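Local coordinates for protein putative protease (Parabacteroides distasonis ATCC 8503, PDB 3KD4) that is of uncertain function but is probably an exported hydrolase, possibly a protease, at residues T232-L237 with L298-I303; D239-E244 with V248-D253; T37-T42 with L106-T111; T64-K67 with I71-T74; V378-D383 with G388-V393. All coordinates share one frame; numbering follows the deposited sequence.

Interaction 1: T232-L237 with L298-I303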
# COMPACT_ATOMS: atom_id res chain seq x y z
N THR A 232 16.72 8.88 -26.89
CA THR A 232 17.39 8.35 -28.08
C THR A 232 17.34 6.85 -28.02
O THR A 232 16.97 6.22 -29.01
CB THR A 232 18.83 8.87 -28.21
OG1 THR A 232 18.81 10.30 -28.29
CG2 THR A 232 19.52 8.29 -29.48
N PHE A 233 17.65 6.29 -26.86
CA PHE A 233 17.59 4.82 -26.66
C PHE A 233 16.20 4.25 -26.95
O PHE A 233 16.08 3.18 -27.56
CB PHE A 233 18.02 4.49 -25.24
CG PHE A 233 18.30 3.03 -24.96
CD1 PHE A 233 18.67 2.12 -25.96
CD2 PHE A 233 18.27 2.58 -23.66
CE1 PHE A 233 18.96 0.80 -25.63
CE2 PHE A 233 18.55 1.25 -23.34
CZ PHE A 233 18.91 0.36 -24.33
N ALA A 234 15.16 4.96 -26.49
CA ALA A 234 13.76 4.54 -26.70
C ALA A 234 13.46 4.44 -28.20
O ALA A 234 12.87 3.46 -28.65
CB ALA A 234 12.77 5.55 -26.02
N GLN A 235 13.93 5.44 -28.94
CA GLN A 235 13.77 5.45 -30.39
C GLN A 235 14.55 4.32 -31.08
O GLN A 235 13.98 3.59 -31.88
CB GLN A 235 14.17 6.81 -30.96
CG GLN A 235 13.27 7.92 -30.43
CD GLN A 235 13.75 9.29 -30.81
OE1 GLN A 235 14.91 9.48 -31.22
NE2 GLN A 235 12.87 10.27 -30.69
N PHE A 236 15.81 4.15 -30.73
CA PHE A 236 16.58 3.03 -31.26
C PHE A 236 15.91 1.70 -30.97
O PHE A 236 15.88 0.82 -31.82
CB PHE A 236 18.01 2.99 -30.69
CG PHE A 236 18.87 4.14 -31.13
CD1 PHE A 236 18.56 4.91 -32.23
CD2 PHE A 236 20.04 4.41 -30.45
CE1 PHE A 236 19.41 5.96 -32.62
CE2 PHE A 236 20.89 5.43 -30.85
CZ PHE A 236 20.58 6.20 -31.92
N LEU A 237 15.38 1.54 -29.76
CA LEU A 237 14.80 0.27 -29.34
C LEU A 237 13.53 -0.07 -30.10
O LEU A 237 13.19 -1.24 -30.21
CB LEU A 237 14.44 0.29 -27.85
CG LEU A 237 15.58 0.01 -26.89
CD1 LEU A 237 15.20 0.46 -25.48
CD2 LEU A 237 16.02 -1.46 -26.96
N LEU A 298 8.50 6.13 -23.46
CA LEU A 298 7.27 5.95 -24.26
C LEU A 298 7.00 7.15 -25.18
O LEU A 298 6.80 6.98 -26.38
CB LEU A 298 6.05 5.69 -23.39
CG LEU A 298 6.08 4.36 -22.63
CD1 LEU A 298 4.94 4.35 -21.58
CD2 LEU A 298 5.97 3.18 -23.59
N ASN A 299 7.02 8.36 -24.62
CA ASN A 299 6.81 9.55 -25.44
C ASN A 299 7.83 9.69 -26.56
O ASN A 299 7.47 10.03 -27.68
CB ASN A 299 6.77 10.81 -24.60
CG ASN A 299 5.42 10.99 -23.92
OD1 ASN A 299 4.42 11.21 -24.57
ND2 ASN A 299 5.40 10.87 -22.60
N ALA A 300 9.09 9.39 -26.26
CA ALA A 300 10.15 9.52 -27.27
C ALA A 300 9.91 8.52 -28.38
O ALA A 300 10.28 8.78 -29.52
CB ALA A 300 11.55 9.34 -26.63
N ALA A 301 9.28 7.39 -28.05
CA ALA A 301 8.95 6.35 -29.00
C ALA A 301 7.66 6.58 -29.80
O ALA A 301 7.30 5.72 -30.59
CB ALA A 301 8.89 5.00 -28.30
N GLY A 302 6.99 7.71 -29.62
CA GLY A 302 5.77 8.01 -30.35
C GLY A 302 4.50 7.52 -29.67
O GLY A 302 3.47 7.41 -30.32
N ILE A 303 4.57 7.20 -28.36
CA ILE A 303 3.37 6.74 -27.61
C ILE A 303 3.02 7.84 -26.62
O ILE A 303 3.74 8.06 -25.62
CB ILE A 303 3.60 5.40 -26.89
CG1 ILE A 303 4.12 4.34 -27.87
CG2 ILE A 303 2.31 4.90 -26.19
CD1 ILE A 303 3.14 3.91 -28.94
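A small helix-to-helix contact joins helix 228-238 to the C-terminal end of helix 287-300, with Ala234 facing Ala300 and Gln235 reaching across beside them. The two methyl groups meet at 4.0 Å, Ala234 CB to Ala300 CB, and their small size lets the backbones come near: the CA atoms of Gln235 and Ala301 are 5.1 Å apart. Gln235 supplies the polar part. Its CG stands beside the backbone N (chi1 -63°), and the extended chain beyond it brings the amide alongside the last turn of the other helix. There NE2 donates to Ala300 O at 3.2 Å, with the acceptor lying in the amide plane but the donor tilted from the plane of the carbonyl. Ala300 O also lies against Gln235 CG. This carbonyl belongs to a helix terminus closed by a Schellman motif: Gly302 takes a positive phi, Ile303 N returns to Leu298 O at 3.0 Å, and Gly302 N to Asn299 O. Helix 244-258 packs against both partners, its Ile251 touching Ala234 and Leu298. Ala301 CB approaches Ala234 O at 4.3 Å, while Ala301 O takes a hydrogen bond from Lys247 NZ and Ala234 O one from Thr238 OG1.

Interaction 2: D239-E244 with V248-D253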
# COMPACT_ATOMS: atom_id res chain seq x y z
N ASP A 239 12.59 1.42 -33.25
CA ASP A 239 12.59 1.84 -34.65
C ASP A 239 12.13 0.74 -35.62
O ASP A 239 11.47 1.06 -36.59
CB ASP A 239 13.94 2.45 -35.07
CG ASP A 239 15.07 1.44 -35.15
OD1 ASP A 239 14.81 0.23 -35.35
OD2 ASP A 239 16.23 1.86 -35.03
N LYS A 240 12.42 -0.52 -35.35
CA LYS A 240 11.99 -1.61 -36.22
C LYS A 240 10.47 -1.86 -36.14
O LYS A 240 9.82 -2.09 -37.17
CB LYS A 240 12.75 -2.90 -35.89
N SER A 241 9.90 -1.77 -34.92
CA SER A 241 8.55 -2.29 -34.63
C SER A 241 7.43 -1.86 -35.57
O SER A 241 7.37 -0.69 -36.02
CB SER A 241 8.11 -1.98 -33.19
OG SER A 241 8.69 -0.78 -32.72
N GLY A 242 6.55 -2.81 -35.87
CA GLY A 242 5.35 -2.53 -36.60
C GLY A 242 4.49 -1.68 -35.68
O GLY A 242 4.59 -0.45 -35.68
N ASN A 243 3.70 -2.33 -34.85
CA ASN A 243 2.60 -1.63 -34.22
C ASN A 243 2.96 -0.92 -32.90
O ASN A 243 4.00 -1.19 -32.26
CB ASN A 243 1.41 -2.58 -34.06
CG ASN A 243 1.72 -3.77 -33.20
OD1 ASN A 243 2.23 -3.64 -32.09
ND2 ASN A 243 1.39 -4.95 -33.70
N GLU A 244 2.08 -0.02 -32.50
CA GLU A 244 2.29 0.75 -31.29
C GLU A 244 2.36 -0.11 -30.04
O GLU A 244 3.12 0.19 -29.13
CB GLU A 244 1.21 1.79 -31.16
CG GLU A 244 1.39 2.89 -32.15
CD GLU A 244 0.40 4.02 -31.96
OE1 GLU A 244 -0.32 4.04 -30.93
OE2 GLU A 244 0.36 4.90 -32.85
N VAL A 248 5.30 -0.25 -26.92
CA VAL A 248 5.05 -0.19 -25.47
C VAL A 248 5.70 -1.41 -24.80
O VAL A 248 6.40 -1.29 -23.79
CB VAL A 248 3.52 -0.10 -25.12
CG1 VAL A 248 3.30 -0.24 -23.59
CG2 VAL A 248 2.89 1.20 -25.68
N ASN A 249 5.48 -2.58 -25.38
CA ASN A 249 6.03 -3.81 -24.77
C ASN A 249 7.54 -3.80 -24.69
O ASN A 249 8.10 -4.19 -23.68
CB ASN A 249 5.58 -5.03 -25.56
CG ASN A 249 4.06 -5.17 -25.60
OD1 ASN A 249 3.34 -4.60 -24.77
ND2 ASN A 249 3.59 -5.96 -26.56
N ILE A 250 8.18 -3.34 -25.75
CA ILE A 250 9.64 -3.27 -25.78
C ILE A 250 10.15 -2.35 -24.66
O ILE A 250 11.02 -2.73 -23.87
CB ILE A 250 10.14 -2.79 -27.17
CG1 ILE A 250 9.93 -3.91 -28.22
CG2 ILE A 250 11.62 -2.39 -27.10
CD1 ILE A 250 10.13 -3.47 -29.70
N ILE A 251 9.53 -1.17 -24.52
CA ILE A 251 9.98 -0.19 -23.54
C ILE A 251 9.71 -0.69 -22.12
O ILE A 251 10.61 -0.73 -21.27
CB ILE A 251 9.34 1.20 -23.78
CG1 ILE A 251 9.72 1.76 -25.17
CG2 ILE A 251 9.73 2.19 -22.64
CD1 ILE A 251 11.19 2.02 -25.39
N ARG A 252 8.48 -1.08 -21.85
CA ARG A 252 8.09 -1.64 -20.56
C ARG A 252 8.99 -2.81 -20.14
O ARG A 252 9.46 -2.86 -19.02
CB ARG A 252 6.64 -2.10 -20.61
CG ARG A 252 6.02 -2.41 -19.27
CD ARG A 252 4.66 -3.11 -19.44
NE ARG A 252 4.87 -4.35 -20.17
CZ ARG A 252 4.42 -4.63 -21.40
NH1 ARG A 252 3.64 -3.77 -22.07
NH2 ARG A 252 4.75 -5.79 -21.96
N ASP A 253 9.20 -3.75 -21.04
CA ASP A 253 10.00 -4.93 -20.72
C ASP A 253 11.45 -4.56 -20.50
O ASP A 253 12.09 -5.09 -19.60
CB ASP A 253 9.91 -5.98 -21.84
CG ASP A 253 8.53 -6.63 -21.90
OD1 ASP A 253 7.77 -6.50 -20.92
OD2 ASP A 253 8.21 -7.24 -22.94
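Val248 N donates to Glu244 O at 3.1 Å, a nearly straight first-turn bond of helix 244-258, and the valine side chain folds back over the same carbonyl. With CG1 opposite the backbone N (chi1 172°), CG2 is left beside that N and rests 3.6 Å from Glu244 O. The Glu244 side chain stretches the other way, and OE1 is held by Asp335 N. Two residues on, Ile250 points its CD1 at Ser241 OG, 4.3 Å away. The serine torsion of 30° lies off the staggered positions while OG bonds to Thr238 O, at the end of the preceding helix. On helix 244-258 itself, Arg252 bends at chi3 (60°) and brings its guanidinium edge to Asn249: NH1 donates to OD1 at 2.8 Å with the acceptor close to the guanidinium plane. OD1 also receives Gln245 NE2. NH2 makes a weaker salt bridge with Asp253, 3.3 Å to OD1, which helps fix the rotation of the group. Asn243 precedes the helix and turns OD1 to Glu246 N, the classic N-cap that opens a helix after a short connection from helix 228-238.

Interaction 3: T37-T42 with L106-T111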
# COMPACT_ATOMS: atom_id res chain seq x y z
N THR A 37 5.01 -8.64 26.71
CA THR A 37 4.75 -8.78 25.25
C THR A 37 4.96 -7.42 24.58
O THR A 37 5.66 -7.32 23.56
CB THR A 37 3.28 -9.31 24.96
OG1 THR A 37 3.09 -10.55 25.63
CG2 THR A 37 2.97 -9.50 23.46
N ALA A 38 4.35 -6.38 25.16
CA ALA A 38 4.54 -5.01 24.69
C ALA A 38 6.03 -4.58 24.79
O ALA A 38 6.62 -4.15 23.80
CB ALA A 38 3.62 -4.06 25.45
N MSE A 39 6.63 -4.75 25.96
CA MSE A 39 8.01 -4.31 26.22
C MSE A 39 9.04 -4.98 25.30
O MSE A 39 10.06 -4.37 24.95
CB MSE A 39 8.39 -4.62 27.65
CG MSE A 39 7.75 -3.72 28.67
SE MSE A 39 7.84 -4.36 30.44
CE MSE A 39 9.74 -4.79 30.53
N ASN A 40 8.80 -6.24 24.92
CA ASN A 40 9.76 -7.05 24.15
C ASN A 40 9.48 -6.96 22.66
O ASN A 40 10.20 -7.51 21.86
CB ASN A 40 9.74 -8.53 24.63
CG ASN A 40 10.19 -8.69 26.07
OD1 ASN A 40 10.91 -7.87 26.62
ND2 ASN A 40 9.80 -9.79 26.69
N SER A 41 8.42 -6.24 22.28
CA SER A 41 8.11 -6.00 20.87
C SER A 41 8.94 -4.78 20.36
O SER A 41 9.75 -4.23 21.09
CB SER A 41 6.62 -5.72 20.71
OG SER A 41 6.27 -4.40 21.14
N THR A 42 8.67 -4.33 19.15
CA THR A 42 9.33 -3.14 18.65
C THR A 42 8.88 -1.87 19.40
O THR A 42 9.46 -0.81 19.20
CB THR A 42 9.12 -2.95 17.14
OG1 THR A 42 7.74 -3.01 16.86
CG2 THR A 42 9.87 -4.00 16.32
N LEU A 106 12.53 -0.00 31.03
CA LEU A 106 11.17 -0.49 30.90
C LEU A 106 10.85 -1.51 32.02
O LEU A 106 11.68 -2.33 32.38
CB LEU A 106 10.90 -1.09 29.52
CG LEU A 106 10.89 -0.08 28.37
CD1 LEU A 106 10.59 -0.81 27.06
CD2 LEU A 106 9.89 1.02 28.61
N GLU A 107 9.64 -1.39 32.56
CA GLU A 107 9.07 -2.31 33.55
C GLU A 107 7.59 -2.27 33.30
O GLU A 107 7.08 -1.29 32.77
CB GLU A 107 9.23 -1.76 34.96
CG GLU A 107 10.58 -1.69 35.42
CD GLU A 107 10.64 -1.27 36.86
OE1 GLU A 107 9.69 -0.58 37.33
OE2 GLU A 107 11.68 -1.58 37.45
N LEU A 108 6.87 -3.27 33.77
CA LEU A 108 5.41 -3.28 33.64
C LEU A 108 4.82 -1.93 34.12
O LEU A 108 5.13 -1.45 35.21
CB LEU A 108 4.84 -4.42 34.47
CG LEU A 108 5.19 -5.85 34.04
CD1 LEU A 108 4.67 -6.84 35.11
CD2 LEU A 108 4.68 -6.21 32.65
N GLY A 109 4.04 -1.29 33.26
CA GLY A 109 3.35 -0.05 33.62
C GLY A 109 4.17 1.21 33.48
O GLY A 109 3.70 2.30 33.85
N ALA A 110 5.40 1.06 33.02
CA ALA A 110 6.28 2.20 32.72
C ALA A 110 5.83 2.95 31.49
O ALA A 110 5.16 2.39 30.60
CB ALA A 110 7.72 1.73 32.53
N THR A 111 6.18 4.24 31.44
CA THR A 111 5.80 5.13 30.36
C THR A 111 7.00 5.73 29.68
O THR A 111 7.86 6.34 30.32
CB THR A 111 4.91 6.28 30.85
OG1 THR A 111 3.74 5.72 31.44
CG2 THR A 111 4.52 7.22 29.68
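Selenomethionine Met39 lays its side chain over the backbone of Leu106, Glu107 and Leu108. The selenium sits above the face of the peptide joining Glu107 to Leu108, 3.6 Å from Glu107 C and equally close to Leu108 N. Beyond it, CE turns to Leu106, 3.6 Å from the carbonyl O and 4.0 Å from CB, while CG also borders that CB. The side chains of Met39 and Leu106 run alongside and antiparallel to one another instead of meeting end to end. Leu108 contributes one branch, its CD2 lying 4.3 Å from SE. The methionine chain is straight as far as SE and bends only at chi3 (49°), which carries CE round onto Leu106. Behind this first shell, the loop 106-111 is shaped by a type II beta turn, closed by Ala110 N to Glu107 O at 2.9 Å, with Gly109 at positive phi. Gly109 and Ala110 form backbone hydrogen bonds with Leu33, and the Leu33 side chain touches both Met39 and Leu106, so strand 23-33 backs the two partners. On the other segment, helix 36-39 ends at Met39, and Ala38 O is gripped twice, by Ser41 OG at 2.7 Å and by Ser41 N. Leu108 N binds a glycerol probably left from crystallisation. Between 37-42 and 106-111 there is no hydrogen bond: the large, polarisable selenium, sulfur in the natural residue, and its methyl group probably make a largely dispersive contact, which lets an apolar chain cover a peptide group at the surface of the DUF3857 region.

Interaction 4: T64-K67 with I71-T74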
# COMPACT_ATOMS: atom_id res chain seq x y z
N THR A 64 12.29 7.11 30.38
CA THR A 64 11.21 6.24 30.82
C THR A 64 10.82 6.59 32.23
O THR A 64 11.70 6.75 33.11
CB THR A 64 11.66 4.78 30.78
OG1 THR A 64 12.06 4.47 29.43
CG2 THR A 64 10.55 3.85 31.29
N ARG A 65 9.52 6.75 32.45
CA ARG A 65 9.00 6.97 33.79
C ARG A 65 8.37 5.71 34.32
O ARG A 65 7.38 5.22 33.77
CB ARG A 65 7.99 8.10 33.81
CG ARG A 65 7.41 8.38 35.20
CD ARG A 65 6.46 9.59 35.15
NE ARG A 65 6.05 10.04 36.49
CZ ARG A 65 5.32 9.34 37.38
NH1 ARG A 65 4.87 8.10 37.13
NH2 ARG A 65 5.03 9.88 38.58
N GLN A 66 8.97 5.16 35.37
CA GLN A 66 8.42 3.93 36.00
C GLN A 66 7.25 4.29 36.89
O GLN A 66 7.10 5.45 37.27
CB GLN A 66 9.51 3.20 36.78
CG GLN A 66 10.68 2.82 35.86
CD GLN A 66 11.82 2.13 36.57
OE1 GLN A 66 11.97 2.24 37.77
NE2 GLN A 66 12.64 1.40 35.80
N LYS A 67 6.44 3.30 37.23
CA LYS A 67 5.19 3.56 37.96
C LYS A 67 5.41 4.25 39.26
O LYS A 67 4.60 5.07 39.66
CB LYS A 67 4.44 2.28 38.29
CG LYS A 67 3.72 1.66 37.17
CD LYS A 67 2.79 0.57 37.69
CE LYS A 67 1.40 1.12 37.96
NZ LYS A 67 0.50 0.01 38.49
N ILE A 71 12.71 8.03 37.18
CA ILE A 71 12.95 8.50 35.81
C ILE A 71 14.27 7.90 35.34
O ILE A 71 15.33 8.07 35.99
CB ILE A 71 13.04 10.04 35.72
CG1 ILE A 71 11.72 10.69 36.21
CG2 ILE A 71 13.47 10.48 34.27
CD1 ILE A 71 10.49 10.52 35.29
N VAL A 72 14.22 7.19 34.21
CA VAL A 72 15.39 6.57 33.62
C VAL A 72 15.65 7.23 32.27
O VAL A 72 14.95 6.98 31.26
CB VAL A 72 15.22 5.03 33.47
CG1 VAL A 72 16.53 4.37 32.97
CG2 VAL A 72 14.78 4.38 34.80
N LYS A 73 16.65 8.10 32.26
CA LYS A 73 17.03 8.86 31.08
C LYS A 73 17.73 7.93 30.08
O LYS A 73 18.56 7.18 30.45
CB LYS A 73 17.96 10.02 31.50
CG LYS A 73 18.47 10.91 30.37
CD LYS A 73 19.36 12.03 30.93
CE LYS A 73 19.73 13.11 29.95
NZ LYS A 73 20.36 14.35 30.68
N THR A 74 17.38 8.02 28.81
CA THR A 74 18.01 7.21 27.80
C THR A 74 19.49 7.56 27.69
O THR A 74 19.83 8.74 27.45
CB THR A 74 17.31 7.40 26.44
OG1 THR A 74 15.90 7.28 26.63
CG2 THR A 74 17.77 6.35 25.40
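Arg65 and Ile71 lie side by side on one face of a beta hairpin, with the isoleucine methyl pressed along the aliphatic stem of the arginine. The two chains cross obliquely: Ile71 CD1 touches Arg65 CG at 3.8 Å, with Arg65 CB just as close and CD slightly farther. Arg65 runs extended from CG to NE (chi1 180°), offering carbon atoms to the methyl while its guanidinium continues past it. Ile71 in turn has CG1 beside its backbone N and folds CD1 inward through chi2 of -71°. These residues are an antiparallel non-hydrogen-bonded pair. The neighbouring pair, Thr64 and Val72, is hydrogen-bonded and sends its side chains to the other face; its two bonds, Val72 N to Thr64 O and Thr64 N to Val72 O, are both 2.8 Å long. A CA-H contact from Ile71 also leans on Thr64 O. The hairpin thereby adds the short strand 71-73 as an outermost strand of the eight-stranded mixed sheet within the DUF3857 region, next to strand 55-65, whose other edge pairs antiparallel with strand 111-120, Arg65 bonding to Thr111 through the backbone. On the face of Thr64 and Val72, the extended Gln66 side chain brings its amide across Val72, NE2 lying 3.8 Å from CG2. Both polar ends here are held by the loop after strand 97-102: Thr64 OG1 bonds to Thr104 O, and Gln66 NE2 to Gly105 O.

Interaction 5: V378-D383 with G388-V393; sequences VAISAD and GFAICV
Ile380 and Cys392 pack between two beta strands that belong to different sheets, a sandwich-like, face-to-face arrangement. Strands 378-380 and 389-393 run nearly antiparallel (172°) at 8.9 Å between their axes, too far apart for backbone pairing, and side chains alone fill the gap. From CB, which points toward the other strand, the isoleucine divides. CG2 stands opposite the backbone N and meets Ala390 CB at 4.2 Å. The other branch, beside the N with chi1 of -42°, leads through CG1, 3.8 Å from Cys392 SG, to CD1 at the tip. CD1 is wedged against the cysteine, 3.6 Å from its CB and tighter still against its sulfur. Val378, two residues earlier and so on the same side of its strand, turns CG1 to that sulfur as well. The thiol is thus covered by two apolar groups from the facing strand. Each strand keeps its own sheet partners: Val378 and Ile380 bond through their backbones to Thr432 on strand 423-433, while Ala390 bonds to Phe504 on strand 501-505. The Phe504 side chain touches both Ile380 and Cys392, enlarging the buried apolar layer of the C-terminal region. Cys392 SG lies opposite its own backbone N (chi1 179°), which places the sulfur 3.4 Å from Ile380 CD1 and 3.9 Å from Val378 CG1.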
# COMPACT_ATOMS: atom_id res chain seq x y z
N VAL A 378 -4.99 -35.17 -13.94
CA VAL A 378 -4.81 -36.00 -12.78
C VAL A 378 -5.04 -37.48 -13.13
O VAL A 378 -6.08 -37.85 -13.66
CB VAL A 378 -5.79 -35.60 -11.66
CG1 VAL A 378 -5.58 -36.46 -10.45
CG2 VAL A 378 -5.61 -34.12 -11.31
N ALA A 379 -4.04 -38.30 -12.83
CA ALA A 379 -4.14 -39.75 -12.97
C ALA A 379 -4.38 -40.36 -11.59
O ALA A 379 -3.86 -39.88 -10.59
CB ALA A 379 -2.86 -40.30 -13.59
N ILE A 380 -5.18 -41.41 -11.52
CA ILE A 380 -5.31 -42.15 -10.27
C ILE A 380 -5.08 -43.62 -10.55
O ILE A 380 -5.77 -44.20 -11.39
CB ILE A 380 -6.69 -42.03 -9.61
CG1 ILE A 380 -7.21 -40.61 -9.68
CG2 ILE A 380 -6.62 -42.50 -8.16
CD1 ILE A 380 -8.65 -40.52 -9.35
N SER A 381 -4.14 -44.20 -9.81
CA SER A 381 -3.80 -45.63 -9.94
C SER A 381 -4.68 -46.52 -9.08
O SER A 381 -5.19 -46.10 -8.04
CB SER A 381 -2.36 -45.84 -9.48
OG SER A 381 -2.29 -45.80 -8.06
N ALA A 382 -4.83 -47.78 -9.52
CA ALA A 382 -5.43 -48.84 -8.70
C ALA A 382 -4.49 -49.13 -7.51
O ALA A 382 -4.89 -49.79 -6.55
CB ALA A 382 -5.67 -50.11 -9.52
N ASP A 383 -3.24 -48.64 -7.60
CA ASP A 383 -2.32 -48.64 -6.46
C ASP A 383 -3.01 -47.94 -5.29
O ASP A 383 -3.29 -48.55 -4.26
CB ASP A 383 -1.01 -47.92 -6.80
N GLY A 388 -9.77 -50.43 -0.48
CA GLY A 388 -11.18 -50.21 -0.63
C GLY A 388 -11.47 -48.95 -1.38
O GLY A 388 -12.32 -48.94 -2.24
N PHE A 389 -10.75 -47.88 -1.05
CA PHE A 389 -11.06 -46.56 -1.60
C PHE A 389 -9.82 -45.81 -2.04
O PHE A 389 -8.73 -46.04 -1.51
CB PHE A 389 -11.77 -45.71 -0.57
CG PHE A 389 -13.18 -46.11 -0.31
CD1 PHE A 389 -14.21 -45.52 -1.01
CD2 PHE A 389 -13.48 -47.08 0.63
CE1 PHE A 389 -15.52 -45.87 -0.76
CE2 PHE A 389 -14.80 -47.43 0.88
CZ PHE A 389 -15.81 -46.82 0.19
N ALA A 390 -10.01 -44.90 -2.98
CA ALA A 390 -8.97 -43.97 -3.38
C ALA A 390 -9.56 -42.59 -3.19
O ALA A 390 -10.64 -42.32 -3.73
CB ALA A 390 -8.57 -44.20 -4.82
N ILE A 391 -8.89 -41.75 -2.39
CA ILE A 391 -9.29 -40.36 -2.16
C ILE A 391 -8.44 -39.47 -3.05
O ILE A 391 -7.26 -39.26 -2.78
CB ILE A 391 -9.05 -39.90 -0.71
CG1 ILE A 391 -9.86 -40.73 0.27
CG2 ILE A 391 -9.45 -38.43 -0.53
CD1 ILE A 391 -9.25 -40.78 1.66
N CYS A 392 -9.05 -38.97 -4.12
CA CYS A 392 -8.35 -38.15 -5.10
C CYS A 392 -8.55 -36.66 -4.77
O CYS A 392 -9.64 -36.15 -4.93
CB CYS A 392 -8.94 -38.45 -6.47
SG CYS A 392 -8.21 -37.49 -7.81
N VAL A 393 -7.50 -36.00 -4.29
CA VAL A 393 -7.57 -34.56 -4.02
C VAL A 393 -7.14 -33.84 -5.29
O VAL A 393 -6.01 -33.96 -5.72
CB VAL A 393 -6.71 -34.17 -2.81
CG1 VAL A 393 -6.87 -32.67 -2.48
CG2 VAL A 393 -7.11 -35.00 -1.60

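Overall arrangement
Interactions 1 and 2 share the helical region and touch: helix 244-258, whose start is set by interaction 2, also packs on both partners of interaction 1, and their centres lie about 9 Å apart. Both are partly buried and use a hydrogen bond to a helix carbonyl, from a side-chain amide in interaction 1 and from the backbone in interaction 2; only interaction 1 of these two adds an apolar pair. Interactions 3 and 4 sit together at the surface of the DUF3857 region, linked by Thr111 to Arg65; one is apolar and bond-free, the other is held by strand pairing. Interaction 5, the buried one, joins two sheets of the C-terminal region by side chains alone. Its centre is about 49 Å or more from every other centre.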